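Local coordinates for polysaccharide biosynthesis protein CapD (Bacillus thuringiensis HD-771, PDB 6BWC), which probably acts as an NADP-dependent short-chain dehydrogenase-type enzyme on UDP-N-acetylglucosamine in the pathway to CMP-pseudaminic acid, at residues 185-188 and 192-195; 178-183 and 237-242; 89-94 and 267-272. The protein carries 2 engineered substitutions. One frame throughout, in Å; residues are numbered along the deposited sequence.

Contact 1: 185-188 and 192-195; sequences NQIK and KITV. With UD1 (uridine-diphosphate-N-acetylglucosamine), chain O.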
loop_
_atom_site.group_PDB
_atom_site.type_symbol
_atom_site.label_atom_id
_atom_site.label_comp_id
_atom_site.label_asym_id
_atom_site.label_seq_id
_atom_site.Cartn_x
_atom_site.Cartn_y
_atom_site.Cartn_z
ATOM N N ASN C 185 -23.267 -20.056 -31.580
ATOM C CA ASN C 185 -23.401 -21.007 -30.467
ATOM C C ASN C 185 -24.789 -21.027 -29.883
ATOM O O ASN C 185 -25.310 -22.088 -29.510
ATOM C CB ASN C 185 -22.412 -20.674 -29.340
ATOM C CG ASN C 185 -21.738 -21.899 -28.785
ATOM O OD1 ASN C 185 -21.153 -22.697 -29.534
ATOM N ND2 ASN C 185 -21.802 -22.064 -27.475
ATOM N N GLN C 186 -25.364 -19.839 -29.763
ATOM C CA GLN C 186 -26.773 -19.698 -29.447
ATOM C C GLN C 186 -27.612 -20.487 -30.455
ATOM O O GLN C 186 -28.533 -21.179 -30.063
ATOM C CB GLN C 186 -27.189 -18.211 -29.452
ATOM C CG GLN C 186 -26.664 -17.388 -28.276
ATOM C CD GLN C 186 -27.270 -15.988 -28.182
ATOM O OE1 GLN C 186 -27.608 -15.370 -29.192
ATOM N NE2 GLN C 186 -27.395 -15.478 -26.956
ATOM N N ILE C 187 -27.285 -20.387 -31.744
ATOM C CA ILE C 187 -28.072 -21.056 -32.787
ATOM C C ILE C 187 -27.956 -22.561 -32.632
ATOM O O ILE C 187 -28.969 -23.248 -32.658
ATOM C CB ILE C 187 -27.660 -20.642 -34.226
ATOM C CG1 ILE C 187 -28.033 -19.164 -34.510
ATOM C CG2 ILE C 187 -28.342 -21.551 -35.255
ATOM C CD1 ILE C 187 -27.195 -18.462 -35.570
ATOM N N LYS C 188 -26.720 -23.045 -32.500
ATOM C CA LYS C 188 -26.420 -24.452 -32.200
ATOM C C LYS C 188 -27.218 -25.012 -31.031
ATOM O O LYS C 188 -27.886 -26.031 -31.162
ATOM C CB LYS C 188 -24.947 -24.616 -31.806
ATOM C CG LYS C 188 -23.960 -24.766 -32.943
ATOM C CD LYS C 188 -22.673 -25.425 -32.449
ATOM C CE LYS C 188 -21.783 -25.780 -33.617
ATOM N NZ LYS C 188 -20.681 -26.725 -33.333
ATOM N N LYS C 192 -32.026 -20.099 -31.053
ATOM C CA LYS C 192 -32.583 -18.753 -30.961
ATOM C C LYS C 192 -31.468 -17.790 -30.605
ATOM O O LYS C 192 -30.671 -18.092 -29.724
ATOM C CB LYS C 192 -33.697 -18.665 -29.907
ATOM C CG LYS C 192 -33.358 -19.162 -28.494
ATOM C CD LYS C 192 -34.126 -18.394 -27.414
ATOM C CE LYS C 192 -35.627 -18.699 -27.424
ATOM N NZ LYS C 192 -36.408 -17.669 -26.678
ATOM N N ILE C 193 -31.387 -16.647 -31.279
ATOM C CA ILE C 193 -30.378 -15.638 -30.903
ATOM C C ILE C 193 -30.988 -14.558 -30.003
ATOM O O ILE C 193 -32.211 -14.370 -29.955
ATOM C CB ILE C 193 -29.629 -14.996 -32.116
ATOM C CG1 ILE C 193 -30.603 -14.465 -33.184
ATOM C CG2 ILE C 193 -28.647 -15.992 -32.729
ATOM C CD1 ILE C 193 -29.973 -13.459 -34.120
ATOM N N THR C 194 -30.100 -13.865 -29.293
ATOM C CA THR C 194 -30.436 -12.719 -28.454
ATOM C C THR C 194 -29.995 -11.429 -29.142
ATOM O O THR C 194 -28.803 -11.167 -29.303
ATOM C CB THR C 194 -29.747 -12.828 -27.091
ATOM O OG1 THR C 194 -30.429 -13.804 -26.296
ATOM C CG2 THR C 194 -29.769 -11.508 -26.350
ATOM N N VAL C 195 -30.968 -10.602 -29.496
ATOM C CA VAL C 195 -30.731 -9.406 -30.285
ATOM C C VAL C 195 -30.931 -8.187 -29.386
ATOM O O VAL C 195 -31.975 -8.028 -28.770
ATOM C CB VAL C 195 -31.647 -9.451 -31.523
ATOM C CG1 VAL C 195 -32.260 -8.099 -31.859
ATOM C CG2 VAL C 195 -30.872 -10.045 -32.704
HETATM C "C1'" UD1 O . -16.442 -4.678 -29.039
HETATM C "C2'" UD1 O . -15.360 -4.753 -27.976
HETATM C "C3'" UD1 O . -15.093 -3.386 -27.347
HETATM C "C4'" UD1 O . -14.894 -2.300 -28.401
HETATM C "C5'" UD1 O . -15.879 -2.420 -29.580
HETATM C "C6'" UD1 O . -15.404 -1.545 -30.748
HETATM C "C7'" UD1 O . -15.545 -7.020 -27.036
HETATM C "C8'" UD1 O . -16.228 -7.868 -25.981
HETATM N "N2'" UD1 O . -15.728 -5.699 -26.939
HETATM O "O1'" UD1 O . -17.636 -4.160 -28.474
HETATM O "O3'" UD1 O . -13.939 -3.491 -26.489
HETATM O "O4'" UD1 O . -15.023 -1.014 -27.823
HETATM O "O5'" UD1 O . -16.035 -3.782 -30.033
HETATM O "O6'" UD1 O . -16.501 -0.925 -31.423
HETATM O "O7'" UD1 O . -14.916 -7.557 -27.946
HETATM N N1 UD1 O . -25.225 -7.923 -29.384
HETATM C C2 UD1 O . -26.439 -8.665 -29.501
HETATM N N3 UD1 O . -26.681 -9.682 -28.658
HETATM C C4 UD1 O . -25.803 -10.027 -27.695
HETATM C C5 UD1 O . -24.617 -9.351 -27.559
HETATM C C6 UD1 O . -24.336 -8.307 -28.427
HETATM O O2 UD1 O . -27.296 -8.382 -30.357
HETATM O O4 UD1 O . -26.029 -10.974 -26.924
HETATM C C1B UD1 O . -24.931 -6.781 -30.275
HETATM C C2B UD1 O . -24.428 -5.515 -29.578
HETATM O "O2'" UD1 O . -25.492 -4.674 -29.152
HETATM C C3B UD1 O . -23.517 -4.867 -30.602
HETATM C C4B UD1 O . -22.993 -6.064 -31.367
HETATM O O4B UD1 O . -23.878 -7.157 -31.128
HETATM O O3B UD1 O . -24.175 -4.005 -31.537
HETATM C C5B UD1 O . -21.583 -6.467 -30.965
HETATM O O5B UD1 O . -21.458 -6.882 -29.595
HETATM P PA UD1 O . -19.997 -7.404 -29.181
HETATM O O1A UD1 O . -19.985 -8.113 -27.848
HETATM O O2A UD1 O . -19.315 -8.123 -30.349
HETATM O O3A UD1 O . -19.035 -6.108 -29.192
HETATM P PB UD1 O . -19.191 -4.534 -28.844
HETATM O O1B UD1 O . -19.942 -4.368 -27.539
HETATM O O2B UD1 O . -19.640 -3.663 -30.011
#

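Contact 2: 178-183 and 237-242; sequences SVIPLF and NDLSEV. With UD1 (uridine-diphosphate-N-acetylglucosamine), chain O.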
loop_
_atom_site.group_PDB
_atom_site.type_symbol
_atom_site.label_atom_id
_atom_site.label_comp_id
_atom_site.label_asym_id
_atom_site.label_seq_id
_atom_site.Cartn_x
_atom_site.Cartn_y
_atom_site.Cartn_z
ATOM N N SER C 178 -17.395 -12.299 -28.377
ATOM C CA SER C 178 -18.049 -11.356 -29.269
ATOM C C SER C 178 -19.270 -11.998 -29.925
ATOM O O SER C 178 -19.500 -13.226 -29.830
ATOM C CB SER C 178 -17.075 -10.791 -30.325
ATOM O OG SER C 178 -16.988 -11.603 -31.492
ATOM N N VAL C 179 -20.047 -11.147 -30.592
ATOM C CA VAL C 179 -21.367 -11.527 -31.070
ATOM C C VAL C 179 -21.349 -12.733 -32.008
ATOM O O VAL C 179 -22.232 -13.569 -31.890
ATOM C CB VAL C 179 -22.157 -10.313 -31.663
ATOM C CG1 VAL C 179 -21.562 -9.808 -32.972
ATOM C CG2 VAL C 179 -23.630 -10.661 -31.817
ATOM N N ILE C 180 -20.340 -12.846 -32.882
ATOM C CA ILE C 180 -20.343 -13.867 -33.939
ATOM C C ILE C 180 -20.231 -15.310 -33.403
ATOM O O ILE C 180 -21.043 -16.167 -33.785
ATOM C CB ILE C 180 -19.314 -13.552 -35.061
ATOM C CG1 ILE C 180 -19.860 -12.420 -35.956
ATOM C CG2 ILE C 180 -19.000 -14.806 -35.888
ATOM C CD1 ILE C 180 -18.946 -11.929 -37.066
ATOM N N PRO C 181 -19.247 -15.592 -32.528
ATOM C CA PRO C 181 -19.233 -16.890 -31.851
ATOM C C PRO C 181 -20.403 -17.101 -30.908
ATOM O O PRO C 181 -20.765 -18.246 -30.681
ATOM C CB PRO C 181 -17.948 -16.870 -31.034
ATOM C CG PRO C 181 -17.086 -15.861 -31.678
ATOM C CD PRO C 181 -17.988 -14.858 -32.333
ATOM N N LEU C 182 -20.959 -16.026 -30.341
ATOM C CA LEU C 182 -22.151 -16.123 -29.490
ATOM C C LEU C 182 -23.382 -16.588 -30.292
ATOM O O LEU C 182 -23.980 -17.627 -29.984
ATOM C CB LEU C 182 -22.417 -14.776 -28.824
ATOM C CG LEU C 182 -23.634 -14.675 -27.922
ATOM C CD1 LEU C 182 -23.533 -15.664 -26.786
ATOM C CD2 LEU C 182 -23.750 -13.260 -27.388
ATOM N N PHE C 183 -23.727 -15.822 -31.333
ATOM C CA PHE C 183 -24.832 -16.149 -32.264
ATOM C C PHE C 183 -24.690 -17.548 -32.888
ATOM O O PHE C 183 -25.650 -18.311 -32.843
ATOM C CB PHE C 183 -24.980 -15.067 -33.375
ATOM C CG PHE C 183 -25.720 -13.792 -32.953
ATOM C CD1 PHE C 183 -26.175 -13.582 -31.654
ATOM C CD2 PHE C 183 -25.929 -12.778 -33.887
ATOM C CE1 PHE C 183 -26.814 -12.418 -31.300
ATOM C CE2 PHE C 183 -26.576 -11.597 -33.531
ATOM C CZ PHE C 183 -27.018 -11.418 -32.231
ATOM N N ASN C 237 -28.450 -5.743 -38.317
ATOM C CA ASN C 237 -29.607 -6.366 -38.976
ATOM C C ASN C 237 -29.083 -7.420 -39.948
ATOM O O ASN C 237 -29.422 -8.594 -39.846
ATOM C CB ASN C 237 -30.482 -5.303 -39.706
ATOM C CG ASN C 237 -31.994 -5.619 -39.652
ATOM O OD1 ASN C 237 -32.431 -6.787 -39.631
ATOM N ND2 ASN C 237 -32.803 -4.563 -39.632
ATOM N N ASP C 238 -28.208 -6.985 -40.853
ATOM C CA ASP C 238 -27.570 -7.875 -41.833
ATOM C C ASP C 238 -26.860 -8.992 -41.070
ATOM O O ASP C 238 -27.014 -10.179 -41.413
ATOM C CB ASP C 238 -26.572 -7.136 -42.768
ATOM C CG ASP C 238 -27.180 -5.891 -43.477
ATOM O OD1 ASP C 238 -26.378 -5.022 -43.905
ATOM O OD2 ASP C 238 -28.430 -5.780 -43.584
ATOM N N LEU C 239 -26.126 -8.624 -40.015
ATOM C CA LEU C 239 -25.340 -9.599 -39.254
ATOM C C LEU C 239 -26.174 -10.732 -38.651
ATOM O O LEU C 239 -25.797 -11.913 -38.754
ATOM C CB LEU C 239 -24.537 -8.925 -38.140
ATOM C CG LEU C 239 -23.732 -9.852 -37.191
ATOM C CD1 LEU C 239 -22.853 -10.860 -37.929
ATOM C CD2 LEU C 239 -22.866 -9.016 -36.264
ATOM N N SER C 240 -27.285 -10.372 -38.012
ATOM C CA SER C 240 -28.119 -11.365 -37.360
ATOM C C SER C 240 -28.692 -12.294 -38.416
ATOM O O SER C 240 -28.615 -13.512 -38.258
ATOM C CB SER C 240 -29.213 -10.723 -36.514
ATOM O OG SER C 240 -29.923 -9.762 -37.256
ATOM N N GLU C 241 -29.213 -11.720 -39.504
ATOM C CA GLU C 241 -29.699 -12.496 -40.671
ATOM C C GLU C 241 -28.623 -13.467 -41.265
ATOM O O GLU C 241 -28.818 -14.708 -41.257
ATOM C CB GLU C 241 -30.264 -11.543 -41.756
ATOM C CG GLU C 241 -31.586 -10.868 -41.370
ATOM C CD GLU C 241 -32.155 -9.944 -42.440
ATOM O OE1 GLU C 241 -31.607 -9.880 -43.559
ATOM O OE2 GLU C 241 -33.171 -9.281 -42.162
ATOM N N VAL C 242 -27.498 -12.905 -41.731
ATOM C CA VAL C 242 -26.397 -13.699 -42.304
ATOM C C VAL C 242 -26.016 -14.852 -41.377
ATOM O O VAL C 242 -25.853 -15.982 -41.836
ATOM C CB VAL C 242 -25.142 -12.836 -42.631
ATOM C CG1 VAL C 242 -23.909 -13.696 -42.881
ATOM C CG2 VAL C 242 -25.388 -11.967 -43.860
HETATM C "C1'" UD1 O . -16.442 -4.678 -29.039
HETATM C "C2'" UD1 O . -15.360 -4.753 -27.976
HETATM C "C3'" UD1 O . -15.093 -3.386 -27.347
HETATM C "C4'" UD1 O . -14.894 -2.300 -28.401
HETATM C "C5'" UD1 O . -15.879 -2.420 -29.580
HETATM C "C6'" UD1 O . -15.404 -1.545 -30.748
HETATM C "C7'" UD1 O . -15.545 -7.020 -27.036
HETATM C "C8'" UD1 O . -16.228 -7.868 -25.981
HETATM N "N2'" UD1 O . -15.728 -5.699 -26.939
HETATM O "O1'" UD1 O . -17.636 -4.160 -28.474
HETATM O "O3'" UD1 O . -13.939 -3.491 -26.489
HETATM O "O4'" UD1 O . -15.023 -1.014 -27.823
HETATM O "O5'" UD1 O . -16.035 -3.782 -30.033
HETATM O "O6'" UD1 O . -16.501 -0.925 -31.423
HETATM O "O7'" UD1 O . -14.916 -7.557 -27.946
HETATM N N1 UD1 O . -25.225 -7.923 -29.384
HETATM C C2 UD1 O . -26.439 -8.665 -29.501
HETATM N N3 UD1 O . -26.681 -9.682 -28.658
HETATM C C4 UD1 O . -25.803 -10.027 -27.695
HETATM C C5 UD1 O . -24.617 -9.351 -27.559
HETATM C C6 UD1 O . -24.336 -8.307 -28.427
HETATM O O2 UD1 O . -27.296 -8.382 -30.357
HETATM O O4 UD1 O . -26.029 -10.974 -26.924
HETATM C C1B UD1 O . -24.931 -6.781 -30.275
HETATM C C2B UD1 O . -24.428 -5.515 -29.578
HETATM O "O2'" UD1 O . -25.492 -4.674 -29.152
HETATM C C3B UD1 O . -23.517 -4.867 -30.602
HETATM C C4B UD1 O . -22.993 -6.064 -31.367
HETATM O O4B UD1 O . -23.878 -7.157 -31.128
HETATM O O3B UD1 O . -24.175 -4.005 -31.537
HETATM C C5B UD1 O . -21.583 -6.467 -30.965
HETATM O O5B UD1 O . -21.458 -6.882 -29.595
HETATM P PA UD1 O . -19.997 -7.404 -29.181
HETATM O O1A UD1 O . -19.985 -8.113 -27.848
HETATM O O2A UD1 O . -19.315 -8.123 -30.349
HETATM O O3A UD1 O . -19.035 -6.108 -29.192
HETATM P PB UD1 O . -19.191 -4.534 -28.844
HETATM O O1B UD1 O . -19.942 -4.368 -27.539
HETATM O O2B UD1 O . -19.640 -3.663 -30.011
#

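Contact 3: 89-94 and 267-272; sequences KHVSFC and PGEKMY. With UD1 (uridine-diphosphate-N-acetylglucosamine), chain O.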
loop_
_atom_site.group_PDB
_atom_site.type_symbol
_atom_site.label_atom_id
_atom_site.label_comp_id
_atom_site.label_asym_id
_atom_site.label_seq_id
_atom_site.Cartn_x
_atom_site.Cartn_y
_atom_site.Cartn_z
ATOM N N LYS C 89 -12.582 -5.548 -21.691
ATOM C CA LYS C 89 -13.048 -5.016 -22.965
ATOM C C LYS C 89 -14.545 -5.168 -23.179
ATOM O O LYS C 89 -15.022 -4.932 -24.292
ATOM C CB LYS C 89 -12.346 -5.768 -24.103
ATOM C CG LYS C 89 -12.699 -7.270 -24.255
ATOM C CD LYS C 89 -12.281 -7.783 -25.625
ATOM C CE LYS C 89 -12.700 -9.221 -25.830
ATOM N NZ LYS C 89 -12.616 -9.625 -27.266
ATOM N N HIS C 90 -15.273 -5.608 -22.154
ATOM C CA HIS C 90 -16.710 -5.820 -22.259
ATOM C C HIS C 90 -17.439 -4.639 -21.694
ATOM O O HIS C 90 -17.235 -4.299 -20.530
ATOM C CB HIS C 90 -17.143 -7.014 -21.450
ATOM C CG HIS C 90 -17.093 -8.305 -22.189
ATOM N ND1 HIS C 90 -18.223 -8.917 -22.683
ATOM C CD2 HIS C 90 -16.061 -9.128 -22.477
ATOM C CE1 HIS C 90 -17.884 -10.047 -23.273
ATOM N NE2 HIS C 90 -16.578 -10.202 -23.155
ATOM N N VAL C 91 -18.316 -4.050 -22.506
ATOM C CA VAL C 91 -19.091 -2.887 -22.107
ATOM C C VAL C 91 -19.942 -3.214 -20.886
ATOM O O VAL C 91 -19.871 -2.473 -19.888
ATOM C CB VAL C 91 -19.949 -2.336 -23.266
ATOM C CG1 VAL C 91 -21.024 -1.374 -22.778
ATOM C CG2 VAL C 91 -19.050 -1.623 -24.263
ATOM N N SER C 92 -20.706 -4.312 -20.938
ATOM C CA SER C 92 -21.645 -4.623 -19.852
ATOM C C SER C 92 -20.876 -4.867 -18.555
ATOM O O SER C 92 -21.140 -4.189 -17.563
ATOM C CB SER C 92 -22.581 -5.802 -20.189
ATOM O OG SER C 92 -22.042 -7.048 -19.791
ATOM N N PHE C 93 -19.905 -5.781 -18.587
ATOM C CA PHE C 93 -19.061 -6.090 -17.410
ATOM C C PHE C 93 -18.401 -4.862 -16.758
ATOM O O PHE C 93 -18.266 -4.822 -15.529
ATOM C CB PHE C 93 -17.968 -7.128 -17.765
ATOM C CG PHE C 93 -18.491 -8.536 -17.871
ATOM C CD1 PHE C 93 -18.574 -9.346 -16.741
ATOM C CD2 PHE C 93 -18.924 -9.052 -19.088
ATOM C CE1 PHE C 93 -19.065 -10.646 -16.839
ATOM C CE2 PHE C 93 -19.419 -10.339 -19.186
ATOM C CZ PHE C 93 -19.493 -11.136 -18.062
ATOM N N CYS C 94 -17.985 -3.888 -17.582
ATOM C CA CYS C 94 -17.310 -2.660 -17.103
ATOM C C CYS C 94 -18.283 -1.636 -16.491
ATOM O O CYS C 94 -17.856 -0.735 -15.778
ATOM C CB CYS C 94 -16.510 -1.979 -18.240
ATOM S SG CYS C 94 -14.969 -2.762 -18.804
ATOM N N PRO C 267 -26.674 -1.926 -20.552
ATOM C CA PRO C 267 -26.356 -0.572 -20.042
ATOM C C PRO C 267 -25.106 0.037 -20.652
ATOM O O PRO C 267 -24.131 -0.672 -20.844
ATOM C CB PRO C 267 -26.161 -0.792 -18.542
ATOM C CG PRO C 267 -27.028 -1.970 -18.257
ATOM C CD PRO C 267 -26.900 -2.876 -19.450
ATOM N N GLY C 268 -25.164 1.320 -20.997
ATOM C CA GLY C 268 -24.011 2.042 -21.541
ATOM C C GLY C 268 -23.740 1.855 -23.031
ATOM O O GLY C 268 -22.985 2.639 -23.601
ATOM N N GLU C 269 -24.337 0.838 -23.666
ATOM C CA GLU C 269 -24.132 0.571 -25.104
ATOM C C GLU C 269 -24.435 1.801 -25.968
ATOM O O GLU C 269 -25.412 2.494 -25.738
ATOM C CB GLU C 269 -25.001 -0.608 -25.604
ATOM C CG GLU C 269 -24.461 -1.996 -25.274
ATOM C CD GLU C 269 -25.207 -3.129 -25.992
ATOM O OE1 GLU C 269 -26.400 -3.340 -25.679
ATOM O OE2 GLU C 269 -24.603 -3.827 -26.854
ATOM N N LYS C 270 -23.575 2.035 -26.955
ATOM C CA LYS C 270 -23.719 3.086 -27.970
ATOM C C LYS C 270 -24.365 2.499 -29.235
ATOM O O LYS C 270 -24.225 1.300 -29.518
ATOM C CB LYS C 270 -22.326 3.633 -28.325
ATOM C CG LYS C 270 -22.241 5.092 -28.733
ATOM C CD LYS C 270 -20.778 5.470 -28.883
ATOM C CE LYS C 270 -20.638 6.849 -29.460
ATOM N NZ LYS C 270 -19.207 7.190 -29.545
ATOM N N MET C 271 -25.035 3.359 -30.001
ATOM C CA MET C 271 -25.810 2.931 -31.181
ATOM C C MET C 271 -24.950 2.693 -32.402
ATOM O O MET C 271 -25.196 1.773 -33.180
ATOM C CB MET C 271 -26.908 3.957 -31.526
ATOM C CG MET C 271 -28.161 3.837 -30.673
ATOM S SD MET C 271 -28.839 2.162 -30.749
ATOM C CE MET C 271 -29.793 2.214 -29.259
ATOM N N TYR C 272 -23.945 3.548 -32.524
ATOM C CA TYR C 272 -22.969 3.579 -33.603
ATOM C C TYR C 272 -21.649 3.774 -32.878
ATOM O O TYR C 272 -21.643 3.971 -31.659
ATOM C CB TYR C 272 -23.233 4.775 -34.522
ATOM C CG TYR C 272 -23.390 6.045 -33.743
ATOM C CD1 TYR C 272 -22.291 6.854 -33.465
ATOM C CD2 TYR C 272 -24.632 6.399 -33.212
ATOM C CE1 TYR C 272 -22.424 8.000 -32.701
ATOM C CE2 TYR C 272 -24.783 7.538 -32.453
ATOM C CZ TYR C 272 -23.676 8.336 -32.193
ATOM O OH TYR C 272 -23.831 9.481 -31.437
HETATM C "C1'" UD1 O . -16.442 -4.678 -29.039
HETATM C "C2'" UD1 O . -15.360 -4.753 -27.976
HETATM C "C3'" UD1 O . -15.093 -3.386 -27.347
HETATM C "C4'" UD1 O . -14.894 -2.300 -28.401
HETATM C "C5'" UD1 O . -15.879 -2.420 -29.580
HETATM C "C6'" UD1 O . -15.404 -1.545 -30.748
HETATM C "C7'" UD1 O . -15.545 -7.020 -27.036
HETATM C "C8'" UD1 O . -16.228 -7.868 -25.981
HETATM N "N2'" UD1 O . -15.728 -5.699 -26.939
HETATM O "O1'" UD1 O . -17.636 -4.160 -28.474
HETATM O "O3'" UD1 O . -13.939 -3.491 -26.489
HETATM O "O4'" UD1 O . -15.023 -1.014 -27.823
HETATM O "O5'" UD1 O . -16.035 -3.782 -30.033
HETATM O "O6'" UD1 O . -16.501 -0.925 -31.423
HETATM O "O7'" UD1 O . -14.916 -7.557 -27.946
HETATM N N1 UD1 O . -25.225 -7.923 -29.384
HETATM C C2 UD1 O . -26.439 -8.665 -29.501
HETATM N N3 UD1 O . -26.681 -9.682 -28.658
HETATM C C4 UD1 O . -25.803 -10.027 -27.695
HETATM C C5 UD1 O . -24.617 -9.351 -27.559
HETATM C C6 UD1 O . -24.336 -8.307 -28.427
HETATM O O2 UD1 O . -27.296 -8.382 -30.357
HETATM O O4 UD1 O . -26.029 -10.974 -26.924
HETATM C C1B UD1 O . -24.931 -6.781 -30.275
HETATM C C2B UD1 O . -24.428 -5.515 -29.578
HETATM O "O2'" UD1 O . -25.492 -4.674 -29.152
HETATM C C3B UD1 O . -23.517 -4.867 -30.602
HETATM C C4B UD1 O . -22.993 -6.064 -31.367
HETATM O O4B UD1 O . -23.878 -7.157 -31.128
HETATM O O3B UD1 O . -24.175 -4.005 -31.537
HETATM C C5B UD1 O . -21.583 -6.467 -30.965
HETATM O O5B UD1 O . -21.458 -6.882 -29.595
HETATM P PA UD1 O . -19.997 -7.404 -29.181
HETATM O O1A UD1 O . -19.985 -8.113 -27.848
HETATM O O2A UD1 O . -19.315 -8.123 -30.349
HETATM O O3A UD1 O . -19.035 -6.108 -29.192
HETATM P PB UD1 O . -19.191 -4.534 -28.844
HETATM O O1B UD1 O . -19.942 -4.368 -27.539
HETATM O O2B UD1 O . -19.640 -3.663 -30.011
#

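Contact 1: 185-188 and 192-195
Gln-186 and Thr-194 meet in a tight helix-turn-strand unit of this short-chain dehydrogenase, where helix 179-190 gives way almost at once to strand 192-195. Gln-186 OE1 accepts the backbone N-H of Thr-194, with 2.9 Å between OE1 and N and an N-H...O angle of 157°; the donor lies 35° off the carbonyl plane. An extended side chain brings the amide to the strand, where it crosses the Thr-194 side chain at about a right angle. The other end of this amide, NE2, bonds to Glu-50 of the second subunit, so both polar atoms have partners. Beside it, Ile-187 and Ile-193 run side by side in the same direction, CG1 of the first 3.7 Å from CG2 of the second, and helix 236-251 packs on both. The looser side belongs to Lys-192: its CB points away from the helix, its side chain is partly exposed and leads off from segment 185-188, and its amine has a long, weak ion pair with Glu-261. Strand 259-262 pairs with the backbones of Ile-193 and Val-195, while Thr-194 O receives the uracil N3-H of UD1, 2.7 Å from N3 to O at 165°.

Contact 2: 178-183 and 237-242
Val-179 faces the neighbouring helix with CG1 and the bound nucleotide with CG2, although the two helix segments of this contact, whose axes come no closer than 10.9 Å, share no hydrogen bond. Segments 179-183 and 237-242 point roughly the same way, crossing at -35°, and apolar side chains from both helices fill the distance. CG1 of Val-179 meets CD2 of Leu-239 tip to tip at 3.6 Å; the other leucine methyl, CD1, lies 3.9 Å from Ile-180 CG1, the two chains slanting across one another. Leu-239 CG stands opposite its own backbone N (chi1 176°), which directs both branches at helix 179-190. Deeper along that helix, the Phe-183 ring approaches Ser-240 obliquely, with CE2 4.1 Å from CB, while Ser-240 OG lies within hydrogen-bonding reach of both Leu-236 O and Asn-237 O of its own helix.

Val-179 CG2 lies over the centre of the Phe-183 ring, a CH-pi placement, and 3.6 Å from the ribose oxygen O4B of UD1. Phe-183 CZ is likewise 3.6 Å from the uracil O2. At the first turn of the helix, the backbone N of Val-179 donates to the phosphate oxygen O2A over 3.1 Å. The chemistry thus divides in two: purely apolar packing joins the helices, whereas the helix start meets an anion, whose charge the helix dipole probably helps to offset.

Contact 3: 89-94 and 267-272
With chi1 at 165°, Val-91 carries CG1 opposite its backbone N and lays it against the backbone of residues 267-269, while Glu-269 (chi1 -79°, chi2 -170°) stretches past that methyl toward the ligand. CG1 of Val-91 is 3.7 Å from Pro-267 O and 4.3 Å from Glu-269 CG. This one methyl accounts for the close approaches between the segments, with no hydrogen bond across them; UD1 supplies hydrogen bonds to both sides. At its ribose, the hydroxyl O2' donates to Glu-269 OE2, 2.6 Å away, and the carboxylate's second oxygen, OE1, takes the backbone N-H of Lys-266, which should limit rotation of the group.

At the sugar end, Lys-89 O accepts two bonds, one from the hydroxyl O3' at 2.8 Å and a weak one from the amide N2'. The extended Lys-89 side chain runs alongside the N-acetyl group and gives NZ to its carbonyl O7' over 3.2 Å; the same amine forms a salt bridge with the NADP phosphate and a hydrogen bond to Arg-176 O. Its neighbour His-90 presents a ring face to the acetyl methyl, C8' lying 3.6 Å above the ring plane and over its centre. Lys-89 thus contacts both the bound UDP-sugar and NADP.

Helix 91-96 begins just after His-90, and its Val-91 also touches Tyr-139 of helix 138-156. Across the contact, Glu-269 belongs to the loop running from strand 259-262 to strand 285-286, where Gly-268 O is held by Asn-137.

Contacts 1 and 2 share helix 179-190, both consist largely of buried residues, and touch directly where Ile-193 and Val-195 meet Phe-183; their centres are 9 Å apart. Contact 3 is partly buried and separate, with no touch to either, its centre about 17 Å from that of contact 2 and 20 Å from that of contact 1. Along the chain, contact 1 nests inside the loop closed by contact 2, and contact 2 inside that of contact 3. Contact 1 mixes polar and apolar pairs, contact 2 is apolar, and contact 3 rests on one valine. UD1 spans them: contact 1 bonds the uracil, contact 2 packs on uracil and ribose and bonds a phosphate, contact 3 holds ribose and the acetylated sugar.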